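PDB 4XGO: anopheles Plasmodium-responsive Leucine-rich repeat protein 1B, which probably serves mosquito immunity against Plasmodium by binding partner proteins such as LRIM1, its leucine-rich repeat domain being the part described here. Local coordinates for residues 25-30 with 51-56; 153-158 with 169-174; 254-259 with 277-282; 285-290 with 311-316. One frame throughout, in Å; residues are numbered along the deposited sequence.

Interaction 1. Residues 25-30 with 51-56; sequences VEVLNL and KLYMRF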
# COMPACT_ATOMS: atom_id res chain seq x y z
N VAL A 25 1.14 -20.66 24.89
CA VAL A 25 2.16 -20.59 23.85
C VAL A 25 1.77 -21.52 22.70
O VAL A 25 2.60 -22.17 22.08
CB VAL A 25 3.57 -20.89 24.40
CG1 VAL A 25 4.63 -20.57 23.35
CG2 VAL A 25 3.83 -20.09 25.67
N GLU A 26 0.47 -21.58 22.44
CA GLU A 26 -0.05 -22.35 21.34
C GLU A 26 -0.25 -21.43 20.14
O GLU A 26 -0.17 -21.88 19.02
CB GLU A 26 -1.38 -22.99 21.71
CG GLU A 26 -1.23 -23.99 22.85
CD GLU A 26 -2.48 -24.80 23.10
OE1 GLU A 26 -3.58 -24.37 22.70
OE2 GLU A 26 -2.36 -25.89 23.72
N VAL A 27 -0.55 -20.16 20.41
CA VAL A 27 -0.64 -19.15 19.35
C VAL A 27 0.41 -18.13 19.68
O VAL A 27 0.45 -17.63 20.80
CB VAL A 27 -2.03 -18.50 19.28
CG1 VAL A 27 -2.08 -17.39 18.23
CG2 VAL A 27 -3.07 -19.58 18.98
N LEU A 28 1.30 -17.84 18.74
CA LEU A 28 2.35 -16.87 18.97
C LEU A 28 2.20 -15.74 17.97
O LEU A 28 2.34 -15.95 16.77
CB LEU A 28 3.74 -17.52 18.87
CG LEU A 28 4.92 -16.56 19.00
CD1 LEU A 28 4.89 -15.85 20.35
CD2 LEU A 28 6.26 -17.25 18.80
N ASN A 29 1.92 -14.55 18.48
CA ASN A 29 1.79 -13.38 17.63
C ASN A 29 3.07 -12.53 17.62
O ASN A 29 3.35 -11.78 18.56
CB ASN A 29 0.58 -12.55 18.02
CG ASN A 29 0.32 -11.42 17.03
OD1 ASN A 29 0.91 -11.40 15.96
ND2 ASN A 29 -0.57 -10.50 17.38
N LEU A 30 3.84 -12.67 16.54
CA LEU A 30 5.01 -11.86 16.30
C LEU A 30 4.75 -10.88 15.17
O LEU A 30 5.68 -10.35 14.56
CB LEU A 30 6.20 -12.75 15.95
CG LEU A 30 6.59 -13.79 16.99
CD1 LEU A 30 7.78 -14.62 16.47
CD2 LEU A 30 6.89 -13.15 18.33
N LYS A 51 0.01 -22.17 15.97
CA LYS A 51 -0.26 -21.06 15.05
C LYS A 51 0.79 -19.98 15.22
O LYS A 51 0.97 -19.43 16.32
CB LYS A 51 -1.65 -20.47 15.27
CG LYS A 51 -2.76 -21.49 15.16
CD LYS A 51 -4.11 -20.78 15.14
CE LYS A 51 -5.23 -21.80 15.11
NZ LYS A 51 -6.55 -21.12 15.19
N LEU A 52 1.49 -19.67 14.13
CA LEU A 52 2.60 -18.73 14.18
C LEU A 52 2.33 -17.57 13.25
O LEU A 52 2.22 -17.76 12.04
CB LEU A 52 3.89 -19.43 13.77
CG LEU A 52 5.18 -18.61 13.73
CD1 LEU A 52 5.43 -17.94 15.07
CD2 LEU A 52 6.34 -19.53 13.32
N TYR A 53 2.20 -16.38 13.84
CA TYR A 53 1.90 -15.18 13.07
C TYR A 53 3.13 -14.29 13.02
O TYR A 53 3.61 -13.84 14.07
CB TYR A 53 0.73 -14.41 13.69
CG TYR A 53 -0.52 -15.20 14.00
CD1 TYR A 53 -0.90 -16.28 13.22
CD2 TYR A 53 -1.35 -14.81 15.06
CE1 TYR A 53 -2.07 -16.96 13.48
CE2 TYR A 53 -2.54 -15.48 15.32
CZ TYR A 53 -2.89 -16.55 14.54
OH TYR A 53 -4.07 -17.22 14.79
N MET A 54 3.66 -14.07 11.81
CA MET A 54 4.82 -13.18 11.60
C MET A 54 4.57 -12.19 10.46
O MET A 54 5.49 -11.79 9.72
CB MET A 54 6.11 -14.01 11.37
CG MET A 54 6.43 -14.91 12.54
SD MET A 54 8.01 -15.78 12.32
CE MET A 54 7.48 -17.18 11.38
N ARG A 55 3.33 -11.74 10.37
CA ARG A 55 2.89 -10.79 9.34
C ARG A 55 3.44 -9.38 9.66
O ARG A 55 3.70 -9.06 10.81
CB ARG A 55 1.36 -10.68 9.33
CG ARG A 55 0.54 -11.97 9.27
CD ARG A 55 -0.95 -11.66 9.45
NE ARG A 55 -1.51 -11.21 8.17
CZ ARG A 55 -2.51 -10.35 7.99
NH1 ARG A 55 -3.14 -9.77 8.99
NH2 ARG A 55 -2.88 -10.05 6.76
N PHE A 56 3.61 -8.57 8.61
CA PHE A 56 3.99 -7.17 8.73
C PHE A 56 5.32 -6.98 9.45
O PHE A 56 5.46 -6.14 10.34
CB PHE A 56 2.89 -6.36 9.45
CG PHE A 56 1.53 -6.48 8.82
CD1 PHE A 56 1.22 -5.76 7.70
CD2 PHE A 56 0.56 -7.29 9.39
CE1 PHE A 56 -0.05 -5.84 7.14
CE2 PHE A 56 -0.70 -7.39 8.83
CZ PHE A 56 -1.00 -6.67 7.71

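Interaction 2. Residues 153-158 with 169-174; sequences STLAIP and NTINVV. Unlike the reference sequence in segment 153-158: Ala156 (reference Val).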
# COMPACT_ATOMS: atom_id res chain seq x y z
N SER A 153 1.55 -17.49 -16.07
CA SER A 153 1.04 -17.63 -17.44
C SER A 153 0.32 -18.96 -17.61
O SER A 153 -0.49 -19.10 -18.52
CB SER A 153 2.16 -17.50 -18.46
OG SER A 153 2.64 -16.16 -18.50
N THR A 154 0.63 -19.94 -16.77
CA THR A 154 -0.04 -21.23 -16.83
C THR A 154 -0.66 -21.48 -15.46
O THR A 154 -0.02 -21.24 -14.45
CB THR A 154 0.93 -22.36 -17.20
OG1 THR A 154 1.44 -22.10 -18.51
CG2 THR A 154 0.23 -23.70 -17.18
N LEU A 155 -1.91 -21.93 -15.44
CA LEU A 155 -2.58 -22.23 -14.17
C LEU A 155 -2.93 -23.71 -14.12
O LEU A 155 -3.81 -24.17 -14.85
CB LEU A 155 -3.84 -21.38 -14.02
CG LEU A 155 -4.65 -21.59 -12.74
CD1 LEU A 155 -3.84 -21.12 -11.53
CD2 LEU A 155 -5.98 -20.87 -12.82
N ALA A 156 -2.23 -24.45 -13.26
CA ALA A 156 -2.59 -25.83 -12.99
C ALA A 156 -3.55 -25.86 -11.81
O ALA A 156 -3.20 -25.45 -10.72
CB ALA A 156 -1.34 -26.65 -12.69
N ILE A 157 -4.76 -26.32 -12.04
CA ILE A 157 -5.78 -26.33 -10.99
C ILE A 157 -5.79 -27.71 -10.34
O ILE A 157 -5.92 -28.72 -11.04
CB ILE A 157 -7.17 -25.97 -11.57
CG1 ILE A 157 -7.13 -24.54 -12.13
CG2 ILE A 157 -8.25 -26.09 -10.50
CD1 ILE A 157 -8.41 -24.08 -12.77
N PRO A 158 -5.65 -27.76 -9.00
CA PRO A 158 -5.69 -29.07 -8.33
C PRO A 158 -7.08 -29.73 -8.39
O PRO A 158 -8.08 -29.11 -8.78
CB PRO A 158 -5.27 -28.75 -6.88
CG PRO A 158 -5.54 -27.30 -6.71
CD PRO A 158 -5.39 -26.65 -8.06
N ASN A 169 -3.26 -11.94 -13.31
CA ASN A 169 -2.02 -12.62 -13.72
C ASN A 169 -1.88 -12.40 -15.23
O ASN A 169 -2.47 -11.45 -15.75
CB ASN A 169 -2.07 -14.09 -13.34
CG ASN A 169 -1.62 -14.33 -11.91
OD1 ASN A 169 -0.41 -14.39 -11.62
ND2 ASN A 169 -2.58 -14.44 -10.99
N THR A 170 -1.10 -13.23 -15.92
CA THR A 170 -1.03 -13.20 -17.40
C THR A 170 -1.37 -14.58 -17.95
O THR A 170 -0.72 -15.09 -18.90
CB THR A 170 0.35 -12.74 -17.91
OG1 THR A 170 1.40 -13.60 -17.44
CG2 THR A 170 0.64 -11.33 -17.45
N ILE A 171 -2.38 -15.21 -17.37
CA ILE A 171 -2.68 -16.60 -17.66
C ILE A 171 -3.27 -16.75 -19.06
O ILE A 171 -4.23 -16.06 -19.40
CB ILE A 171 -3.64 -17.16 -16.60
CG1 ILE A 171 -2.92 -17.25 -15.25
CG2 ILE A 171 -4.18 -18.53 -16.97
CD1 ILE A 171 -3.87 -17.36 -14.06
N ASN A 172 -2.66 -17.62 -19.87
CA ASN A 172 -3.23 -18.02 -21.18
C ASN A 172 -3.52 -19.52 -21.32
O ASN A 172 -4.07 -19.95 -22.33
CB ASN A 172 -2.33 -17.53 -22.30
CG ASN A 172 -0.89 -17.97 -22.15
OD1 ASN A 172 -0.59 -18.98 -21.52
ND2 ASN A 172 0.01 -17.20 -22.72
N VAL A 173 -3.13 -20.30 -20.31
CA VAL A 173 -3.33 -21.74 -20.30
C VAL A 173 -3.84 -22.19 -18.94
O VAL A 173 -3.24 -21.89 -17.92
CB VAL A 173 -1.99 -22.47 -20.57
CG1 VAL A 173 -2.13 -23.98 -20.36
CG2 VAL A 173 -1.50 -22.17 -21.98
N VAL A 174 -4.92 -22.96 -18.96
CA VAL A 174 -5.44 -23.61 -17.77
C VAL A 174 -5.35 -25.11 -17.97
O VAL A 174 -5.75 -25.62 -19.03
CB VAL A 174 -6.91 -23.23 -17.54
CG1 VAL A 174 -7.49 -24.00 -16.36
CG2 VAL A 174 -7.06 -21.73 -17.35

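Interaction 3. Residues 254-259 with 277-282; sequences LDLSHN and LYLDHN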
# COMPACT_ATOMS: atom_id res chain seq x y z
N LEU A 254 -25.59 -12.85 -16.28
CA LEU A 254 -24.77 -12.90 -17.50
C LEU A 254 -24.31 -11.50 -17.84
O LEU A 254 -25.11 -10.63 -18.19
CB LEU A 254 -25.57 -13.50 -18.65
CG LEU A 254 -24.81 -13.71 -19.97
CD1 LEU A 254 -23.60 -14.61 -19.73
CD2 LEU A 254 -25.72 -14.30 -21.04
N ASP A 255 -23.00 -11.27 -17.70
CA ASP A 255 -22.41 -9.96 -17.95
C ASP A 255 -21.61 -10.04 -19.26
O ASP A 255 -20.55 -10.63 -19.32
CB ASP A 255 -21.53 -9.52 -16.78
CG ASP A 255 -20.99 -8.12 -16.93
OD1 ASP A 255 -21.20 -7.47 -17.98
OD2 ASP A 255 -20.30 -7.64 -16.00
N LEU A 256 -22.14 -9.40 -20.30
CA LEU A 256 -21.50 -9.33 -21.62
C LEU A 256 -21.09 -7.90 -21.97
O LEU A 256 -20.82 -7.57 -23.14
CB LEU A 256 -22.47 -9.88 -22.68
CG LEU A 256 -22.95 -11.30 -22.49
CD1 LEU A 256 -24.00 -11.64 -23.54
CD2 LEU A 256 -21.78 -12.27 -22.51
N SER A 257 -21.01 -7.03 -20.97
CA SER A 257 -20.79 -5.63 -21.23
C SER A 257 -19.35 -5.33 -21.64
O SER A 257 -18.43 -6.11 -21.38
CB SER A 257 -21.20 -4.76 -20.02
OG SER A 257 -20.42 -5.05 -18.87
N HIS A 258 -19.19 -4.20 -22.33
CA HIS A 258 -17.89 -3.71 -22.74
C HIS A 258 -17.17 -4.73 -23.60
O HIS A 258 -16.02 -5.12 -23.33
CB HIS A 258 -17.04 -3.31 -21.54
CG HIS A 258 -17.59 -2.17 -20.76
ND1 HIS A 258 -17.25 -0.87 -21.01
CD2 HIS A 258 -18.49 -2.14 -19.75
CE1 HIS A 258 -17.89 -0.08 -20.17
NE2 HIS A 258 -18.65 -0.83 -19.40
N ASN A 259 -17.86 -5.21 -24.62
CA ASN A 259 -17.20 -6.02 -25.64
C ASN A 259 -17.35 -5.27 -26.97
O ASN A 259 -17.45 -4.03 -26.97
CB ASN A 259 -17.79 -7.43 -25.65
CG ASN A 259 -17.20 -8.30 -24.57
OD1 ASN A 259 -16.08 -8.77 -24.71
ND2 ASN A 259 -17.94 -8.52 -23.49
N LEU A 277 -28.84 -9.19 -16.77
CA LEU A 277 -28.24 -9.33 -18.09
C LEU A 277 -27.66 -7.99 -18.46
O LEU A 277 -28.41 -7.00 -18.55
CB LEU A 277 -29.29 -9.76 -19.10
CG LEU A 277 -28.85 -9.85 -20.58
CD1 LEU A 277 -27.71 -10.82 -20.74
CD2 LEU A 277 -30.03 -10.29 -21.44
N TYR A 278 -26.35 -7.94 -18.66
CA TYR A 278 -25.66 -6.69 -18.96
C TYR A 278 -25.13 -6.69 -20.38
O TYR A 278 -24.20 -7.46 -20.69
CB TYR A 278 -24.52 -6.45 -17.99
CG TYR A 278 -24.98 -6.52 -16.54
CD1 TYR A 278 -25.72 -5.50 -15.99
CD2 TYR A 278 -24.68 -7.62 -15.77
CE1 TYR A 278 -26.16 -5.57 -14.66
CE2 TYR A 278 -25.10 -7.71 -14.44
CZ TYR A 278 -25.83 -6.68 -13.90
OH TYR A 278 -26.26 -6.79 -12.57
N LEU A 279 -25.71 -5.83 -21.23
CA LEU A 279 -25.32 -5.72 -22.64
C LEU A 279 -24.75 -4.37 -23.02
O LEU A 279 -24.44 -4.11 -24.20
CB LEU A 279 -26.52 -6.01 -23.54
CG LEU A 279 -27.18 -7.36 -23.37
CD1 LEU A 279 -28.39 -7.44 -24.27
CD2 LEU A 279 -26.18 -8.48 -23.66
N ASP A 280 -24.60 -3.49 -22.03
CA ASP A 280 -24.16 -2.14 -22.31
C ASP A 280 -22.74 -2.13 -22.89
O ASP A 280 -21.93 -3.03 -22.62
CB ASP A 280 -24.25 -1.24 -21.05
CG ASP A 280 -23.35 -1.72 -19.95
OD1 ASP A 280 -23.75 -2.61 -19.19
OD2 ASP A 280 -22.19 -1.24 -19.88
N HIS A 281 -22.45 -1.09 -23.66
CA HIS A 281 -21.14 -0.86 -24.26
C HIS A 281 -20.74 -1.97 -25.24
O HIS A 281 -19.79 -2.73 -25.03
CB HIS A 281 -20.07 -0.62 -23.18
CG HIS A 281 -20.25 0.66 -22.43
ND1 HIS A 281 -21.05 0.77 -21.32
CD2 HIS A 281 -19.76 1.90 -22.66
CE1 HIS A 281 -21.02 2.01 -20.87
NE2 HIS A 281 -20.26 2.72 -21.69
N ASN A 282 -21.51 -2.06 -26.32
CA ASN A 282 -21.24 -3.00 -27.41
C ASN A 282 -21.68 -2.30 -28.71
O ASN A 282 -21.77 -1.06 -28.73
CB ASN A 282 -21.98 -4.31 -27.15
CG ASN A 282 -21.25 -5.22 -26.19
OD1 ASN A 282 -20.20 -5.76 -26.54
ND2 ASN A 282 -21.82 -5.46 -24.99
O HOH W 1 -22.12 -3.19 -16.82
O HOH W 2 -20.58 -1.21 -17.54

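Interaction 4. Residues 285-290 with 311-316; sequences VTFKLS and RALFRN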
# COMPACT_ATOMS: atom_id res chain seq x y z
N VAL A 285 -27.31 -4.14 -32.60
CA VAL A 285 -28.32 -3.44 -33.41
C VAL A 285 -29.73 -3.99 -33.13
O VAL A 285 -30.70 -3.23 -32.95
CB VAL A 285 -27.97 -3.57 -34.91
CG1 VAL A 285 -29.08 -3.00 -35.81
CG2 VAL A 285 -26.63 -2.90 -35.18
N THR A 286 -29.84 -5.32 -33.16
CA THR A 286 -31.08 -5.99 -32.81
C THR A 286 -30.77 -7.06 -31.76
O THR A 286 -29.70 -7.63 -31.74
CB THR A 286 -31.78 -6.61 -34.04
OG1 THR A 286 -31.01 -7.70 -34.56
CG2 THR A 286 -31.97 -5.58 -35.12
N PHE A 287 -31.75 -7.31 -30.92
CA PHE A 287 -31.65 -8.32 -29.88
C PHE A 287 -33.07 -8.65 -29.44
O PHE A 287 -33.94 -7.79 -29.46
CB PHE A 287 -30.84 -7.77 -28.70
CG PHE A 287 -30.71 -8.73 -27.56
CD1 PHE A 287 -29.95 -9.87 -27.70
CD2 PHE A 287 -31.36 -8.49 -26.36
CE1 PHE A 287 -29.84 -10.77 -26.64
CE2 PHE A 287 -31.26 -9.38 -25.31
CZ PHE A 287 -30.49 -10.52 -25.44
N LYS A 288 -33.31 -9.90 -29.06
CA LYS A 288 -34.64 -10.36 -28.70
C LYS A 288 -34.65 -11.00 -27.32
O LYS A 288 -33.70 -11.67 -26.94
CB LYS A 288 -35.14 -11.38 -29.71
CG LYS A 288 -35.29 -10.83 -31.11
CD LYS A 288 -35.72 -11.91 -32.09
CE LYS A 288 -36.21 -11.31 -33.39
NZ LYS A 288 -36.31 -12.34 -34.46
N LEU A 289 -35.75 -10.78 -26.60
CA LEU A 289 -36.05 -11.53 -25.38
C LEU A 289 -37.52 -11.93 -25.43
O LEU A 289 -38.33 -11.30 -26.10
CB LEU A 289 -35.78 -10.68 -24.14
CG LEU A 289 -34.34 -10.30 -23.76
CD1 LEU A 289 -34.36 -9.39 -22.55
CD2 LEU A 289 -33.48 -11.53 -23.49
N SER A 290 -37.86 -13.00 -24.71
CA SER A 290 -39.27 -13.38 -24.53
C SER A 290 -39.89 -12.50 -23.43
O SER A 290 -39.25 -11.57 -22.94
CB SER A 290 -39.37 -14.85 -24.14
OG SER A 290 -39.06 -15.01 -22.77
N ARG A 311 -37.82 -1.17 -29.28
CA ARG A 311 -39.22 -1.02 -28.86
C ARG A 311 -39.90 -2.37 -28.62
O ARG A 311 -40.68 -2.50 -27.68
CB ARG A 311 -40.02 -0.23 -29.88
CG ARG A 311 -39.77 1.27 -29.80
CD ARG A 311 -40.81 2.02 -30.60
NE ARG A 311 -40.64 1.85 -32.04
CZ ARG A 311 -40.10 2.75 -32.86
NH1 ARG A 311 -39.64 3.91 -32.40
NH2 ARG A 311 -40.01 2.48 -34.15
N ALA A 312 -39.59 -3.36 -29.46
CA ALA A 312 -40.07 -4.73 -29.24
C ALA A 312 -39.53 -5.31 -27.93
O ALA A 312 -40.20 -6.10 -27.28
CB ALA A 312 -39.68 -5.62 -30.41
N LEU A 313 -38.31 -4.91 -27.57
CA LEU A 313 -37.69 -5.34 -26.32
C LEU A 313 -38.42 -4.79 -25.09
O LEU A 313 -38.62 -5.52 -24.11
CB LEU A 313 -36.22 -4.89 -26.29
CG LEU A 313 -35.18 -5.77 -25.62
CD1 LEU A 313 -35.18 -7.18 -26.21
CD2 LEU A 313 -33.81 -5.13 -25.79
N PHE A 314 -38.82 -3.52 -25.13
CA PHE A 314 -39.56 -2.91 -24.01
C PHE A 314 -40.95 -3.52 -23.86
O PHE A 314 -41.44 -3.68 -22.74
CB PHE A 314 -39.71 -1.39 -24.16
CG PHE A 314 -38.41 -0.64 -24.23
CD1 PHE A 314 -37.34 -0.95 -23.40
CD2 PHE A 314 -38.28 0.43 -25.11
CE1 PHE A 314 -36.15 -0.24 -23.47
CE2 PHE A 314 -37.10 1.15 -25.18
CZ PHE A 314 -36.04 0.82 -24.36
N ARG A 315 -41.60 -3.84 -24.98
CA ARG A 315 -42.91 -4.49 -24.94
C ARG A 315 -42.87 -5.85 -24.22
O ARG A 315 -43.88 -6.28 -23.66
CB ARG A 315 -43.49 -4.64 -26.35
CG ARG A 315 -43.98 -3.32 -26.95
CD ARG A 315 -44.72 -3.52 -28.27
NE ARG A 315 -43.84 -3.96 -29.34
N ASN A 316 -41.72 -6.52 -24.23
CA ASN A 316 -41.57 -7.82 -23.57
C ASN A 316 -40.96 -7.77 -22.16
O ASN A 316 -41.25 -8.63 -21.33
CB ASN A 316 -40.75 -8.76 -24.46
CG ASN A 316 -41.46 -9.11 -25.76
OD1 ASN A 316 -42.45 -8.47 -26.13
ND2 ASN A 316 -40.97 -10.13 -26.45

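Interaction 1. Residues 25-30 with 51-56
Val27, Leu28 and Asn29 pair with Lys51, Leu52 and Tyr53 as the first two strands of the parallel row that lines the leucine-rich repeat solenoid. The short strand axes approach to 4.9 Å and run almost parallel. Four backbone bonds alternate in direction: Lys51 N gives to Glu26 O, Leu28 N to Lys51 O at 2.9 Å, Tyr53 N to Leu28 O at 3.0 Å, and Leu30 N to Tyr53 O at 2.7 Å. The first three are nearly straight, whereas the last bends to 146° at the hydrogen, where Leu30 has already left the strand. On the face carrying Val27, Asn29 and Tyr53, the phenol ring swings back over the neighbouring strand, because chi1 of -50° sets Tyr53 CG beside its own backbone N. Its CE2 thereby comes to 3.5 Å from Val27 CG1, while Asn29 OD1 lies at the ring edge, near its plane, with amide and ring turned 74° apart. That oxygen also accepts from Asn31 N. Asn29 ND2 bonds to Asn31 O of the second subunit, and Asn29 O accepts from Asn29 ND2 of that subunit, which places this face at the dimer interface. Leucines on the other side of the strands build the solenoid core, as in leucine-rich repeats generally. Leu28 and Leu52 extend into it abreast, with Leu28 CD2 3.9 Å from Leu52 CD1. Two residues on, Leu30 CB rests 4.0 Å from Met54 CG in the same alongside manner, and Leu76 of strand 75-77 touches both Leu52 and Met54.

Interaction 2. Residues 153-158 with 169-174
Thr154 and Val173 run alongside each other in the same direction, which brings their methyls together, Thr154 CG2 meeting Val173 CG1 at 4.0 Å. Just past the strand, Ile157 reaches Val174, which lies on the reverse face with Leu155: the two side chains meet at a slant, the long branch of Ile157 ending with CD1 3.7 Å from Val174 CG1. Beside them Ile171 CD1 closes on Leu155 CB at 4.0 Å, and Leu155 also touches Leu187 in the interior. These residues belong to a small two-strand parallel sheet, 154-156 with 173-175, separate from the long row of repeat strands such as 163-165, which lies between them in the chain. Its register is fixed by Leu155 N giving to Val173 O at 2.8 Å, with 166° at the hydrogen, and Arg175 continues the backbone bonding to Leu155 and Ile157. At the start of the pair the backbone is less regular. Ser153 O receives Asn172 N at 3.0 Å, from a donor tilted 25° out of the carbonyl plane, and more weakly Val173 N. The hydroxyls of Ser153 and Thr170 then share a hydrogen bond, OG to OG1 at 3.0 Å. Thr170 OG1 can reach Ser153 because its chi1 of 59° places it between its own N and carbonyl carbon; the same oxygen is bonded to Leu152 O, so two partners fix the rotation of this hydroxyl group.

Interaction 3. Residues 254-259 with 277-282
His281 stacks on His258 from CB outward. Its CB stands over the centre of the His258 ring, 3.7 Å from the centroid and 14° off the normal, a CH-pi contact. Next, His281 CG lies 3.4 Å from His258 CE1, and the two imidazoles form an offset stack with planes 9° apart and centroids 4.1 Å apart. At ND1 the proton goes to Asp280 OD2 at 2.7 Å, on the anti lone pair and close to the ring plane, which fixes the rotation of His281. The rest of the ring also lies against His258 CE1, with His281 CD2 at 3.7 Å and His281 CE1 at 3.8 Å from it. A water bridges Asp280 OD2 to His258 NE2, so the same carboxylate helps to position both rings. Farther along, His302 stacks with His281, continuing the pile into the next turn. Such like-on-like piles, repeated at equivalent positions, are a mark of the leucine-rich repeat solenoid, and here the consensus asparagines make another. Asn282 ND2 reaches Leu256 O at 3.0 Å across the turns and Leu279 O within its own. Asn259 ND2 meets Leu256 O from the opposite face of the carbonyl, leaving that buried oxygen gripped by two amides. Asn282 OD1 takes Leu261 N, and Asn259 ND2 also serves Val233 O. In the interior, Leu256 CD1 and Leu279 CD2 touch at 3.8 Å, their side chains lying alongside.

Interaction 4. Residues 285-290 with 311-316
Leu313 sends CD1 toward the loop 285-290 through a chi1 of -145°, well away from a staggered value. Phe287, with CG anti to the backbone N at 179°, turns its ring so that CD2 meets the leucine methyls obliquely, 4.0 Å from Leu313 CD1. That CD1 methyl sits 3.5 Å from Phe287 O and 4.1 Å from Leu289 CG, so one branch fills the angle between two side chains and the backbone joining them. Asn316, three residues on, reaches over: its ND2 donates to Leu289 O at 2.9 Å, with 157° at the hydrogen and the acceptor close to the amide plane. Asn316 CB rests near Ser290 O. Helix 307-316 comes after strands 297-299 and 305-306 and packs against the C-terminal end of the solenoid, where Phe287 also touches Trp305 and Leu279. Ser309, earlier in the helix, accepts Phe287 N on its hydroxyl. The chemistry is thus mixed: Leu313 CD1 supplies the apolar contact, while the Asn316 amide bond, with that of Phe287 N to Ser309 OG, probably restrains how loop and helix slide against each other.

The four contacts follow one another along the chain and along the solenoid. Interactions 1 and 3 both lie on the long parallel row of repeat strands, 46 Å apart between centres and on opposite sides of the chain's centre. Interaction 2 is between them in sequence but belongs to the separate pair 154-156 with 173-175, its centre 32 Å from that of interaction 1 and 25 Å from that of interaction 3. Interactions 3 and 4 touch, Leu279 CD1 meeting Phe287 CE2 at 3.6 Å, so the core of the repeats continues through the 285-290 segment, on which helix 307-316 packs. Interaction 1 instead borders the second subunit, placing dimer contacts at the far end of the domain.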